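Local atomic coordinates of imelysin (Bacteroides ovatus ATCC 8483, PDB entry 3OYV), a protein that belongs to the imelysin-like family of metal-associated outer-membrane proteins and probably takes part in bacterial iron uptake, although it is named as a peptidase. Residues Met302-Leu307 and Ser337-Arg342; Ala33-Asp38 and Arg342-Leu347; Tyr27-Ala32 and Ala251-Val256; Asp80-Ile85 and Ser285-Phe290. All blocks are in the same frame, centred on the assembly; numbering follows the deposited sequence.

Interaction 1 of 4, residues Met302-Leu307 and Ser337-Arg342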
loop_
_atom_site.group_PDB
_atom_site.type_symbol
_atom_site.label_atom_id
_atom_site.label_comp_id
_atom_site.label_asym_id
_atom_site.label_seq_id
_atom_site.Cartn_x
_atom_site.Cartn_y
_atom_site.Cartn_z
HETATM N N MSE A 302 -1.351 -6.026 -7.650
HETATM C CA MSE A 302 -1.540 -4.582 -7.507
HETATM C C MSE A 302 -0.277 -3.805 -7.162
HETATM O O MSE A 302 -0.201 -2.597 -7.409
HETATM C CB MSE A 302 -2.596 -4.334 -6.460
HETATM C CG MSE A 302 -3.940 -4.863 -6.920
HETATM SE SE MSE A 302 -5.379 -4.463 -5.640
HETATM C CE MSE A 302 -5.563 -2.592 -5.838
ATOM N N ASP A 303 0.706 -4.479 -6.556
ATOM C CA ASP A 303 1.769 -3.743 -5.878
ATOM C C ASP A 303 3.084 -4.490 -5.737
ATOM O O ASP A 303 3.757 -4.356 -4.728
ATOM C CB ASP A 303 1.279 -3.332 -4.477
ATOM C CG ASP A 303 2.111 -2.220 -3.850
ATOM O OD1 ASP A 303 2.526 -1.276 -4.566
ATOM O OD2 ASP A 303 2.316 -2.296 -2.614
ATOM N N SER A 304 3.500 -5.251 -6.749
ATOM C CA SER A 304 4.765 -5.928 -6.632
ATOM C C SER A 304 5.914 -4.960 -6.611
ATOM O O SER A 304 5.898 -3.923 -7.281
ATOM C CB SER A 304 5.011 -6.914 -7.788
ATOM O OG SER A 304 4.224 -8.071 -7.646
ATOM N N TRP A 305 6.942 -5.338 -5.860
ATOM C CA TRP A 305 8.225 -4.645 -5.840
ATOM C C TRP A 305 9.253 -5.652 -5.334
ATOM O O TRP A 305 9.003 -6.292 -4.331
ATOM C CB TRP A 305 8.205 -3.398 -4.941
ATOM C CG TRP A 305 9.516 -2.699 -4.984
ATOM C CD1 TRP A 305 10.538 -2.808 -4.091
ATOM C CD2 TRP A 305 10.001 -1.889 -6.046
ATOM N NE1 TRP A 305 11.594 -2.065 -4.495
ATOM C CE2 TRP A 305 11.295 -1.486 -5.700
ATOM C CE3 TRP A 305 9.445 -1.419 -7.237
ATOM C CZ2 TRP A 305 12.058 -0.663 -6.509
ATOM C CZ3 TRP A 305 10.195 -0.609 -8.045
ATOM C CH2 TRP A 305 11.489 -0.223 -7.686
ATOM N N PRO A 306 10.394 -5.807 -6.017
ATOM C CA PRO A 306 10.881 -5.145 -7.220
ATOM C C PRO A 306 10.169 -5.604 -8.485
ATOM O O PRO A 306 9.381 -6.528 -8.445
ATOM C CB PRO A 306 12.360 -5.543 -7.266
ATOM C CG PRO A 306 12.416 -6.812 -6.597
ATOM C CD PRO A 306 11.401 -6.752 -5.485
ATOM N N LEU A 307 10.458 -4.918 -9.575
ATOM C CA LEU A 307 9.906 -5.205 -10.883
ATOM C C LEU A 307 10.946 -5.915 -11.746
ATOM O O LEU A 307 12.138 -5.845 -11.469
ATOM C CB LEU A 307 9.523 -3.905 -11.593
ATOM C CG LEU A 307 8.537 -3.005 -10.839
ATOM C CD1 LEU A 307 8.289 -1.708 -11.594
ATOM C CD2 LEU A 307 7.228 -3.764 -10.566
ATOM N N SER A 337 -1.116 -9.285 -17.291
ATOM C CA SER A 337 0.303 -9.276 -17.209
ATOM C C SER A 337 0.842 -9.962 -15.948
ATOM O O SER A 337 0.154 -10.076 -14.928
ATOM C CB SER A 337 0.767 -7.833 -17.221
ATOM O OG SER A 337 0.378 -7.122 -18.410
ATOM N N ALA A 338 2.099 -10.356 -16.030
ATOM C CA ALA A 338 2.834 -10.907 -14.891
ATOM C C ALA A 338 2.916 -9.876 -13.763
ATOM O O ALA A 338 2.959 -8.661 -13.994
ATOM C CB ALA A 338 4.228 -11.319 -15.329
ATOM N N GLN A 339 2.960 -10.392 -12.541
ATOM C CA GLN A 339 3.028 -9.559 -11.334
ATOM C C GLN A 339 4.152 -8.530 -11.387
ATOM O O GLN A 339 3.936 -7.353 -11.045
ATOM C CB GLN A 339 3.168 -10.478 -10.108
ATOM C CG GLN A 339 1.892 -11.240 -9.806
ATOM C CD GLN A 339 2.014 -12.272 -8.730
ATOM O OE1 GLN A 339 3.111 -12.560 -8.251
ATOM N NE2 GLN A 339 0.873 -12.837 -8.326
ATOM N N ASN A 340 5.333 -8.930 -11.843
ATOM C CA ASN A 340 6.499 -8.070 -11.807
ATOM C C ASN A 340 6.630 -7.071 -12.976
ATOM O O ASN A 340 7.622 -6.363 -13.083
ATOM C CB ASN A 340 7.784 -8.892 -11.595
ATOM C CG ASN A 340 8.109 -9.777 -12.752
ATOM O OD1 ASN A 340 7.502 -9.670 -13.819
ATOM N ND2 ASN A 340 9.105 -10.667 -12.564
ATOM N N VAL A 341 5.605 -7.015 -13.827
ATOM C CA VAL A 341 5.499 -5.972 -14.855
ATOM C C VAL A 341 4.106 -5.335 -14.847
ATOM O O VAL A 341 3.680 -4.748 -15.835
ATOM C CB VAL A 341 5.877 -6.507 -16.263
ATOM C CG1 VAL A 341 7.353 -6.957 -16.300
ATOM C CG2 VAL A 341 4.900 -7.601 -16.717
ATOM N N ARG A 342 3.434 -5.363 -13.702
ATOM C CA ARG A 342 2.160 -4.652 -13.554
ATOM C C ARG A 342 2.163 -3.906 -12.204
ATOM O O ARG A 342 3.209 -3.767 -11.542
ATOM C CB ARG A 342 0.977 -5.620 -13.666
ATOM C CG ARG A 342 0.926 -6.616 -12.539
ATOM C CD ARG A 342 -0.073 -7.706 -12.814
ATOM N NE ARG A 342 -1.476 -7.401 -12.505
ATOM C CZ ARG A 342 -2.533 -8.104 -12.905
ATOM N NH1 ARG A 342 -2.431 -9.104 -13.798
ATOM N NH2 ARG A 342 -3.722 -7.794 -12.456
HETATM O O HOH W 1 3.848 -2.764 -8.876
HETATM O O HOH W 2 2.232 -5.648 -9.389
#
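Ser304 and Leu307, in the loop that leaves helix 298-303, rest against Gln339 and Asn340, the short 3-10 turn just ahead of the helix that carries the family's GxHxxE motif, which begins at Gly343 and includes His345. No direct hydrogen bond crosses between the two loops; carbon-to-oxygen contacts and two waters join them. Ser304 CB sits 3.5 Å from Gln339 O. Its OG lies alongside Gln339 CB at 3.6 Å, while the hydroxyl itself is hydrogen-bonded to Pro300 O. Leu307 wraps its own backbone and side chain around one carbonyl, with CA 3.4 Å from Asn340 O. Because CG stands anti to the carbonyl carbon (chi1 -57°), the CD2 branch swings back over the same oxygen, 3.6 Å from Asn340 O. Water 2 accepts from Ser304 N at 3.0 Å and also reaches Gln339 O; water 1 lies 2.8 Å from Ser304 O and touches Arg342 O as well. The 3-10 turn is braced from within: Arg342 NH1 donates to Ser337 O at 3.0 Å, nearly straight (172°) and on a lone pair in the carbonyl plane, and it also pairs with Glu336. Outward from here, Leu307 packs on His345 and Thr346 of helix 343-351 and on Ile312 of helix 309-316, while Val341 O is hydrogen-bonded to Tyr27 OH of helix 21-47.

Interaction 2 of 4, residues Ala33-Asp38 and Arg342-Leu347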
loop_
_atom_site.group_PDB
_atom_site.type_symbol
_atom_site.label_atom_id
_atom_site.label_comp_id
_atom_site.label_asym_id
_atom_site.label_seq_id
_atom_site.Cartn_x
_atom_site.Cartn_y
_atom_site.Cartn_z
ATOM N N ALA A 33 -5.595 -0.302 -16.518
ATOM C CA ALA A 33 -6.822 -1.096 -16.612
ATOM C C ALA A 33 -6.807 -2.216 -15.586
ATOM O O ALA A 33 -7.805 -2.491 -14.928
ATOM C CB ALA A 33 -6.975 -1.632 -18.024
ATOM N N LEU A 34 -5.653 -2.872 -15.459
ATOM C CA LEU A 34 -5.526 -3.961 -14.493
ATOM C C LEU A 34 -5.724 -3.449 -13.059
ATOM O O LEU A 34 -6.352 -4.084 -12.234
ATOM C CB LEU A 34 -4.172 -4.658 -14.621
ATOM C CG LEU A 34 -3.954 -5.466 -15.905
ATOM C CD1 LEU A 34 -2.491 -5.859 -16.028
ATOM C CD2 LEU A 34 -4.862 -6.700 -15.951
ATOM N N LEU A 35 -5.148 -2.290 -12.783
ATOM C CA LEU A 35 -5.251 -1.648 -11.457
ATOM C C LEU A 35 -6.703 -1.275 -11.137
ATOM O O LEU A 35 -7.153 -1.394 -9.994
ATOM C CB LEU A 35 -4.340 -0.417 -11.359
ATOM C CG LEU A 35 -2.887 -0.591 -10.900
ATOM C CD1 LEU A 35 -2.053 0.664 -11.170
ATOM C CD2 LEU A 35 -2.861 -1.049 -9.423
ATOM N N LYS A 36 -7.409 -0.765 -12.142
ATOM C CA LYS A 36 -8.813 -0.387 -12.025
ATOM C C LYS A 36 -9.663 -1.618 -11.719
ATOM O O LYS A 36 -10.491 -1.618 -10.804
ATOM C CB LYS A 36 -9.231 0.301 -13.336
ATOM C CG LYS A 36 -10.679 0.610 -13.514
ATOM C CD LYS A 36 -10.915 1.335 -14.845
ATOM C CE LYS A 36 -12.398 1.411 -15.167
ATOM N NZ LYS A 36 -13.143 2.243 -14.170
ATOM N N THR A 37 -9.457 -2.674 -12.490
ATOM C CA THR A 37 -10.185 -3.915 -12.287
ATOM C C THR A 37 -9.918 -4.475 -10.894
ATOM O O THR A 37 -10.854 -4.845 -10.199
ATOM C CB THR A 37 -9.801 -4.919 -13.378
ATOM O OG1 THR A 37 -10.271 -4.417 -14.644
ATOM C CG2 THR A 37 -10.414 -6.294 -13.097
ATOM N N ASP A 38 -8.653 -4.548 -10.514
ATOM C CA ASP A 38 -8.268 -5.121 -9.215
ATOM C C ASP A 38 -8.875 -4.324 -8.056
ATOM O O ASP A 38 -9.411 -4.908 -7.117
ATOM C CB ASP A 38 -6.746 -5.191 -9.096
ATOM C CG ASP A 38 -6.140 -6.323 -9.890
ATOM O OD1 ASP A 38 -6.875 -7.283 -10.149
ATOM O OD2 ASP A 38 -4.932 -6.253 -10.239
ATOM N N ARG A 342 3.434 -5.363 -13.702
ATOM C CA ARG A 342 2.160 -4.652 -13.554
ATOM C C ARG A 342 2.163 -3.906 -12.204
ATOM O O ARG A 342 3.209 -3.767 -11.542
ATOM C CB ARG A 342 0.977 -5.620 -13.666
ATOM C CG ARG A 342 0.926 -6.616 -12.539
ATOM C CD ARG A 342 -0.073 -7.706 -12.814
ATOM N NE ARG A 342 -1.476 -7.401 -12.505
ATOM C CZ ARG A 342 -2.533 -8.104 -12.905
ATOM N NH1 ARG A 342 -2.431 -9.104 -13.798
ATOM N NH2 ARG A 342 -3.722 -7.794 -12.456
ATOM N N GLY A 343 0.987 -3.437 -11.830
ATOM C CA GLY A 343 0.786 -2.815 -10.549
ATOM C C GLY A 343 1.221 -1.380 -10.469
ATOM O O GLY A 343 1.760 -0.793 -11.419
ATOM N N PHE A 344 1.038 -0.825 -9.265
ATOM C CA PHE A 344 1.343 0.571 -9.034
ATOM C C PHE A 344 2.771 0.967 -9.435
ATOM O O PHE A 344 2.998 2.058 -9.938
ATOM C CB PHE A 344 1.135 0.929 -7.574
ATOM C CG PHE A 344 -0.298 1.217 -7.180
ATOM C CD1 PHE A 344 -0.919 2.350 -7.678
ATOM C CD2 PHE A 344 -0.984 0.402 -6.274
ATOM C CE1 PHE A 344 -2.170 2.674 -7.279
ATOM C CE2 PHE A 344 -2.267 0.732 -5.863
ATOM C CZ PHE A 344 -2.878 1.863 -6.403
ATOM N N HIS A 345 3.752 0.105 -9.136
ATOM C CA HIS A 345 5.114 0.487 -9.385
ATOM C C HIS A 345 5.513 0.418 -10.865
ATOM O O HIS A 345 6.410 1.114 -11.289
ATOM C CB HIS A 345 6.067 -0.266 -8.485
ATOM C CG HIS A 345 5.846 0.055 -7.046
ATOM N ND1 HIS A 345 6.033 1.325 -6.531
ATOM C CD2 HIS A 345 5.446 -0.722 -6.021
ATOM C CE1 HIS A 345 5.748 1.306 -5.238
ATOM N NE2 HIS A 345 5.367 0.081 -4.913
ATOM N N THR A 346 4.838 -0.411 -11.637
ATOM C CA THR A 346 5.023 -0.394 -13.095
ATOM C C THR A 346 4.469 0.895 -13.674
ATOM O O THR A 346 5.116 1.531 -14.491
ATOM C CB THR A 346 4.419 -1.641 -13.781
ATOM O OG1 THR A 346 5.134 -2.788 -13.332
ATOM C CG2 THR A 346 4.590 -1.518 -15.288
ATOM N N LEU A 347 3.279 1.303 -13.235
ATOM C CA LEU A 347 2.785 2.604 -13.681
ATOM C C LEU A 347 3.688 3.724 -13.232
ATOM O O LEU A 347 3.927 4.650 -13.981
ATOM C CB LEU A 347 1.372 2.795 -13.203
ATOM C CG LEU A 347 0.568 3.869 -13.885
ATOM C CD1 LEU A 347 0.676 3.838 -15.412
ATOM C CD2 LEU A 347 -0.919 3.702 -13.411
#
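Leu35, Arg342 and Leu34 bury the most surface where helix 21-47 meets the start of helix 343-351. Leu35 works as a two-pronged wedge. Its CD2 stands over the centre of the Phe344 ring, 3.9 Å from the centroid and only 9° off the ring normal, a CH-pi contact. The other branch, CD1, lies 3.9 Å from Leu347 CD2 and equally 3.9 Å from Gly343 C, at a residue whose positive phi (81°) is a backbone conformation that glycine adopts readily. Arg342 crosses Leu34 at about a right angle, its chain bent at chi3 to lay the guanidinium flat on Leu34, whose CD1 is 3.8 Å from Arg342 CZ, over the middle of one face. At the edge of that group, NH2 makes a salt bridge to Asp38 OD2 at 3.0 Å, on the syn side, with carboxylate and guanidinium nearly coplanar. Glu336 and Asn301 O take further N-H groups, which together should hold this buried charge fixed in rotation. The short helical segments run at 152° to each other, 10.2 Å apart at their axes. Around them, Leu347 continues onto Leu252 of helix 223-261, Phe344 also meets Asn249 of that helix and Arg279 of helix 265-283, and Asp38 packs against helix 298-303.

Interaction 3 of 4, residues Tyr27-Ala32 and Ala251-Val256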
loop_
_atom_site.group_PDB
_atom_site.type_symbol
_atom_site.label_atom_id
_atom_site.label_comp_id
_atom_site.label_asym_id
_atom_site.label_seq_id
_atom_site.Cartn_x
_atom_site.Cartn_y
_atom_site.Cartn_z
ATOM N N TYR A 27 0.769 0.202 -23.188
ATOM C CA TYR A 27 1.137 -0.545 -21.982
ATOM C C TYR A 27 0.697 0.191 -20.718
ATOM O O TYR A 27 0.234 -0.432 -19.770
ATOM C CB TYR A 27 2.607 -0.939 -21.937
ATOM C CG TYR A 27 2.801 -2.088 -20.984
ATOM C CD1 TYR A 27 2.160 -3.310 -21.204
ATOM C CD2 TYR A 27 3.591 -1.948 -19.858
ATOM C CE1 TYR A 27 2.317 -4.355 -20.345
ATOM C CE2 TYR A 27 3.761 -3.011 -18.981
ATOM C CZ TYR A 27 3.121 -4.220 -19.236
ATOM O OH TYR A 27 3.279 -5.306 -18.388
HETATM N N MSE A 28 0.829 1.519 -20.705
HETATM C CA MSE A 28 0.292 2.317 -19.581
HETATM C C MSE A 28 -1.186 2.023 -19.411
HETATM O O MSE A 28 -1.650 1.822 -18.290
HETATM C CB MSE A 28 0.469 3.818 -19.769
HETATM C CG MSE A 28 1.796 4.369 -19.393
HETATM SE SE MSE A 28 1.739 6.274 -19.247
HETATM C CE MSE A 28 1.155 6.669 -21.043
ATOM N N ARG A 29 -1.921 2.066 -20.525
ATOM C CA ARG A 29 -3.344 1.758 -20.469
ATOM C C ARG A 29 -3.591 0.363 -19.892
ATOM O O ARG A 29 -4.478 0.169 -19.068
ATOM C CB ARG A 29 -4.034 1.884 -21.845
ATOM C CG ARG A 29 -5.459 1.497 -21.863
ATOM C CD ARG A 29 -6.075 1.838 -23.181
ATOM N NE ARG A 29 -7.395 1.214 -23.237
ATOM C CZ ARG A 29 -8.276 1.358 -24.223
ATOM N NH1 ARG A 29 -7.966 2.053 -25.282
ATOM N NH2 ARG A 29 -9.459 0.750 -24.158
ATOM N N ASN A 30 -2.820 -0.613 -20.361
ATOM C CA ASN A 30 -2.980 -1.970 -19.887
ATOM C C ASN A 30 -2.786 -2.061 -18.366
ATOM O O ASN A 30 -3.587 -2.660 -17.655
ATOM C CB ASN A 30 -1.997 -2.908 -20.587
ATOM C CG ASN A 30 -2.379 -4.373 -20.390
ATOM O OD1 ASN A 30 -3.399 -4.824 -20.902
ATOM N ND2 ASN A 30 -1.587 -5.111 -19.591
ATOM N N VAL A 31 -1.704 -1.454 -17.882
ATOM C CA VAL A 31 -1.394 -1.537 -16.454
ATOM C C VAL A 31 -2.442 -0.788 -15.614
ATOM O O VAL A 31 -2.877 -1.282 -14.564
ATOM C CB VAL A 31 0.027 -1.040 -16.201
ATOM C CG1 VAL A 31 0.338 -0.952 -14.697
ATOM C CG2 VAL A 31 1.065 -1.938 -16.907
ATOM N N ALA A 32 -2.908 0.360 -16.105
ATOM C CA ALA A 32 -3.925 1.139 -15.393
ATOM C C ALA A 32 -5.262 0.399 -15.403
ATOM O O ALA A 32 -6.007 0.452 -14.422
ATOM C CB ALA A 32 -4.095 2.521 -16.006
ATOM N N ALA A 251 -10.037 7.227 -11.335
ATOM C CA ALA A 251 -9.499 8.529 -11.749
ATOM C C ALA A 251 -8.139 8.407 -12.433
ATOM O O ALA A 251 -7.875 9.069 -13.442
ATOM C CB ALA A 251 -9.419 9.543 -10.573
ATOM N N LEU A 252 -7.294 7.547 -11.876
ATOM C CA LEU A 252 -5.996 7.274 -12.439
ATOM C C LEU A 252 -6.095 6.712 -13.860
ATOM O O LEU A 252 -5.344 7.086 -14.757
ATOM C CB LEU A 252 -5.207 6.357 -11.493
ATOM C CG LEU A 252 -3.803 5.933 -11.916
ATOM C CD1 LEU A 252 -2.878 7.094 -12.182
ATOM C CD2 LEU A 252 -3.247 4.996 -10.830
ATOM N N TYR A 253 -7.022 5.786 -14.066
ATOM C CA TYR A 253 -7.264 5.203 -15.393
ATOM C C TYR A 253 -7.614 6.343 -16.381
ATOM O O TYR A 253 -7.060 6.403 -17.466
ATOM C CB TYR A 253 -8.348 4.150 -15.326
ATOM C CG TYR A 253 -8.646 3.532 -16.660
ATOM C CD1 TYR A 253 -7.779 2.622 -17.248
ATOM C CD2 TYR A 253 -9.752 3.933 -17.374
ATOM C CE1 TYR A 253 -8.068 2.051 -18.496
ATOM C CE2 TYR A 253 -10.051 3.375 -18.601
ATOM C CZ TYR A 253 -9.199 2.431 -19.162
ATOM O OH TYR A 253 -9.491 1.905 -20.387
ATOM N N ASN A 254 -8.524 7.246 -16.007
ATOM C CA ASN A 254 -8.895 8.327 -16.901
ATOM C C ASN A 254 -7.712 9.229 -17.227
ATOM O O ASN A 254 -7.522 9.628 -18.364
ATOM C CB ASN A 254 -10.045 9.186 -16.313
ATOM C CG ASN A 254 -11.310 8.459 -16.158
ATOM O OD1 ASN A 254 -11.758 8.207 -15.027
ATOM N ND2 ASN A 254 -11.915 8.109 -17.278
ATOM N N ALA A 255 -6.895 9.522 -16.211
ATOM C CA ALA A 255 -5.738 10.359 -16.410
ATOM C C ALA A 255 -4.739 9.717 -17.382
ATOM O O ALA A 255 -4.099 10.416 -18.205
ATOM C CB ALA A 255 -5.056 10.716 -15.092
ATOM N N VAL A 256 -4.568 8.398 -17.273
ATOM C CA VAL A 256 -3.701 7.674 -18.180
ATOM C C VAL A 256 -4.254 7.675 -19.611
ATOM O O VAL A 256 -3.498 7.846 -20.545
ATOM C CB VAL A 256 -3.448 6.249 -17.627
ATOM C CG1 VAL A 256 -2.866 5.321 -18.715
ATOM C CG2 VAL A 256 -2.520 6.296 -16.395
HETATM O O HOH W 3 -8.461 -0.696 -21.433
#
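This is buried side-by-side packing of two long helices, 21-47 and 223-261, with Met28, Arg29 and Ala32 on one and Tyr253 and Val256 on the other. Locally the axes are 9.4 Å apart and run antiparallel, at 171°. Ala32, small and pointing at the other helix, helps the close approach. Val256 presents CG1 to the other helix, 3.7 Å from Met28 O, and the same methyl touches Met28 CB (a selenomethionine in this crystal) at 3.8 Å. One turn along, Ala32 CB fits between the two partners: it lies 4.1 Å from Val256 CG1 and 3.9 Å from Tyr253 CD1. Tyr253 meets helix 21-47 with the edge of its ring, near the plane of which lie Ala32 C and Arg29 O. With CG anti to the backbone N (chi1 179°), the ring extends along the side of the neighbouring helix and its OH ends beside the Arg29 guanidinium, whose plane stands 78° from that of the ring. The two ends are joined by water 3, which accepts from Arg29 NE at 2.8 Å and is hydrogen-bonded to Tyr253 OH at 3.0 Å. Arg29 also makes a cation-pi contact with Trp326, and the tyrosine hydroxyl a hydrogen bond with Asp331. With a phenylalanine here the hydroxyl is gone, so water 3 and Asp331 would probably each lose a partner and the Arg29 end would be less firmly placed. Near-antiparallel packing of long helices is typical of a helical bundle, to which this mostly helical protein conforms; here its edge carries a water bridge.

Interaction 4 of 4, residues Asp80-Ile85 and Ser285-Phe290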
loop_
_atom_site.group_PDB
_atom_site.type_symbol
_atom_site.label_atom_id
_atom_site.label_comp_id
_atom_site.label_asym_id
_atom_site.label_seq_id
_atom_site.Cartn_x
_atom_site.Cartn_y
_atom_site.Cartn_z
ATOM N N ASP A 80 -2.178 -8.353 14.578
ATOM C CA ASP A 80 -1.113 -9.081 13.862
ATOM C C ASP A 80 -0.762 -8.365 12.569
ATOM O O ASP A 80 0.414 -8.223 12.228
ATOM C CB ASP A 80 -1.547 -10.492 13.478
ATOM C CG ASP A 80 -1.418 -11.509 14.618
ATOM O OD1 ASP A 80 -0.776 -11.204 15.637
ATOM O OD2 ASP A 80 -1.970 -12.612 14.436
ATOM N N LYS A 81 -1.777 -7.907 11.843
ATOM C CA LYS A 81 -1.516 -7.289 10.545
ATOM C C LYS A 81 -0.962 -5.868 10.661
ATOM O O LYS A 81 -0.192 -5.422 9.797
ATOM C CB LYS A 81 -2.772 -7.362 9.693
ATOM C CG LYS A 81 -2.990 -8.794 9.200
ATOM C CD LYS A 81 -2.034 -9.149 8.075
ATOM C CE LYS A 81 -2.111 -10.606 7.679
ATOM N NZ LYS A 81 -1.223 -10.833 6.489
ATOM N N CYS A 82 -1.263 -5.169 11.757
ATOM C CA CYS A 82 -0.554 -3.921 12.095
ATOM C C CYS A 82 0.939 -4.196 12.365
ATOM O O CYS A 82 1.825 -3.460 11.884
ATOM C CB CYS A 82 -1.168 -3.256 13.336
ATOM S SG CYS A 82 -2.785 -2.461 13.073
ATOM N N ALA A 83 1.211 -5.217 13.183
ATOM C CA ALA A 83 2.578 -5.617 13.521
ATOM C C ALA A 83 3.328 -5.991 12.248
ATOM O O ALA A 83 4.477 -5.567 12.039
ATOM C CB ALA A 83 2.580 -6.797 14.522
ATOM N N GLU A 84 2.661 -6.741 11.377
ATOM C CA GLU A 84 3.300 -7.172 10.130
ATOM C C GLU A 84 3.753 -6.030 9.255
ATOM O O GLU A 84 4.845 -6.050 8.717
ATOM C CB GLU A 84 2.370 -8.035 9.318
ATOM C CG GLU A 84 2.196 -9.409 9.842
ATOM C CD GLU A 84 1.501 -10.316 8.851
ATOM O OE1 GLU A 84 1.366 -9.926 7.662
ATOM O OE2 GLU A 84 1.072 -11.413 9.260
ATOM N N ILE A 85 2.915 -5.011 9.080
ATOM C CA ILE A 85 3.364 -3.870 8.271
ATOM C C ILE A 85 4.474 -3.056 8.933
ATOM O O ILE A 85 5.384 -2.566 8.244
ATOM C CB ILE A 85 2.187 -2.982 7.753
ATOM C CG1 ILE A 85 2.671 -2.099 6.599
ATOM C CG2 ILE A 85 1.579 -2.121 8.837
ATOM C CD1 ILE A 85 3.153 -2.860 5.354
ATOM N N SER A 285 -3.846 1.359 3.492
ATOM C CA SER A 285 -4.503 0.077 3.689
ATOM C C SER A 285 -3.535 -1.001 4.091
ATOM O O SER A 285 -3.982 -2.109 4.345
ATOM C CB SER A 285 -5.246 -0.375 2.416
ATOM O OG SER A 285 -4.403 -0.994 1.464
ATOM N N GLU A 286 -2.234 -0.732 4.159
ATOM C CA GLU A 286 -1.275 -1.831 4.302
ATOM C C GLU A 286 -1.168 -2.433 5.699
ATOM O O GLU A 286 -0.508 -3.442 5.852
ATOM C CB GLU A 286 0.091 -1.477 3.728
ATOM C CG GLU A 286 0.068 -1.209 2.225
ATOM C CD GLU A 286 1.438 -0.928 1.615
ATOM O OE1 GLU A 286 2.466 -1.501 2.068
ATOM O OE2 GLU A 286 1.493 -0.130 0.680
ATOM N N ALA A 287 -1.854 -1.863 6.701
ATOM C CA ALA A 287 -2.025 -2.530 7.998
ATOM C C ALA A 287 -3.126 -3.586 7.994
ATOM O O ALA A 287 -3.290 -4.289 8.982
ATOM C CB ALA A 287 -2.254 -1.511 9.135
ATOM N N PHE A 288 -3.884 -3.707 6.891
ATOM C CA PHE A 288 -4.918 -4.713 6.770
ATOM C C PHE A 288 -4.757 -5.525 5.494
ATOM O O PHE A 288 -5.705 -5.683 4.712
ATOM C CB PHE A 288 -6.359 -4.194 6.980
ATOM C CG PHE A 288 -6.674 -2.835 6.408
ATOM C CD1 PHE A 288 -6.409 -1.692 7.127
ATOM C CD2 PHE A 288 -7.395 -2.710 5.230
ATOM C CE1 PHE A 288 -6.796 -0.434 6.674
ATOM C CE2 PHE A 288 -7.787 -1.483 4.756
ATOM C CZ PHE A 288 -7.504 -0.322 5.473
ATOM N N LEU A 289 -3.557 -6.079 5.303
ATOM C CA LEU A 289 -3.294 -6.993 4.187
ATOM C C LEU A 289 -3.731 -8.412 4.561
ATOM O O LEU A 289 -2.912 -9.329 4.731
ATOM C CB LEU A 289 -1.827 -6.930 3.769
ATOM C CG LEU A 289 -1.330 -5.604 3.178
ATOM C CD1 LEU A 289 0.207 -5.529 3.102
ATOM C CD2 LEU A 289 -1.950 -5.356 1.786
ATOM N N PHE A 290 -5.041 -8.573 4.734
ATOM C CA PHE A 290 -5.656 -9.853 4.996
ATOM C C PHE A 290 -6.991 -9.931 4.296
ATOM O O PHE A 290 -7.495 -8.937 3.790
ATOM C CB PHE A 290 -5.825 -10.125 6.512
ATOM C CG PHE A 290 -6.885 -9.298 7.187
ATOM C CD1 PHE A 290 -6.570 -8.064 7.753
ATOM C CD2 PHE A 290 -8.163 -9.775 7.306
ATOM C CE1 PHE A 290 -7.560 -7.338 8.413
ATOM C CE2 PHE A 290 -9.153 -9.050 7.935
ATOM C CZ PHE A 290 -8.848 -7.848 8.501
HETATM O O HOH W 4 -0.815 -5.877 7.052
#
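Phe290 receives the aliphatic part of Lys81 obliquely, with Lys81 CG 3.9 Å from Phe290 CD1, while the Phe60 ring packs nearby. A second ring in the loop, Phe288, turns away from helix 71-102: Ser285 O sits over the centre of one of its faces, and Tyr242 meets it edge-to-face. The bend at chi2 (-75°) carries the Lys81 ammonium round to Leu289 O, to which NZ donates at 2.9 Å from 31° off the carbonyl plane, tying helix to loop. In the modelled conformer of Glu84 considered here, one of two deposited, OE1 makes a salt bridge to NZ and holds the ammonium from its own helix. With a leucine in its place, Leu289 O and Glu84 would probably lose their charged mate, and the turn would be less securely held to the helix. Farther along, Ile85 CG2 lies 3.9 Å from Ala287 CB. Water 4 closes the polar gap, donating to Lys81 O at 2.9 Å and to Glu286 O at 2.7 Å. The Glu286 carboxylate is salt-bridged to Lys93 and borders bound glycerol and an unidentified ligand, which may mark a pocket. The loop contains an inverse gamma turn centred on Leu289, and the Lys81 bond pins it to the long helix.

Overall arrangement
From the N terminus, helix 21-47 opens interaction 3 (27-32) and then interaction 2 (33-38); helix 71-102 next opens interaction 4. Interaction 3 closes first, at 251-256, and interaction 4 at 285-290, so these two cross. Interaction 1 spans 302-307 to 337-342, and interaction 2 closes last, at 342-347, enclosing both 4 and 1 while crossing 3. Arg342 belongs to interactions 1 and 2. Interaction 2 ties helix 21-47 to helix 343-351, interaction 3 ties it to helix 223-261, and interaction 1 joins the loops after helix 298-303 and before helix 343-351. Interaction 4 ties helix 71-102 to the loop after helix 265-283; its centre is about 20 Å from that of interaction 1, which it nears where the like-charged carboxylates of Glu286 and Asp303 approach.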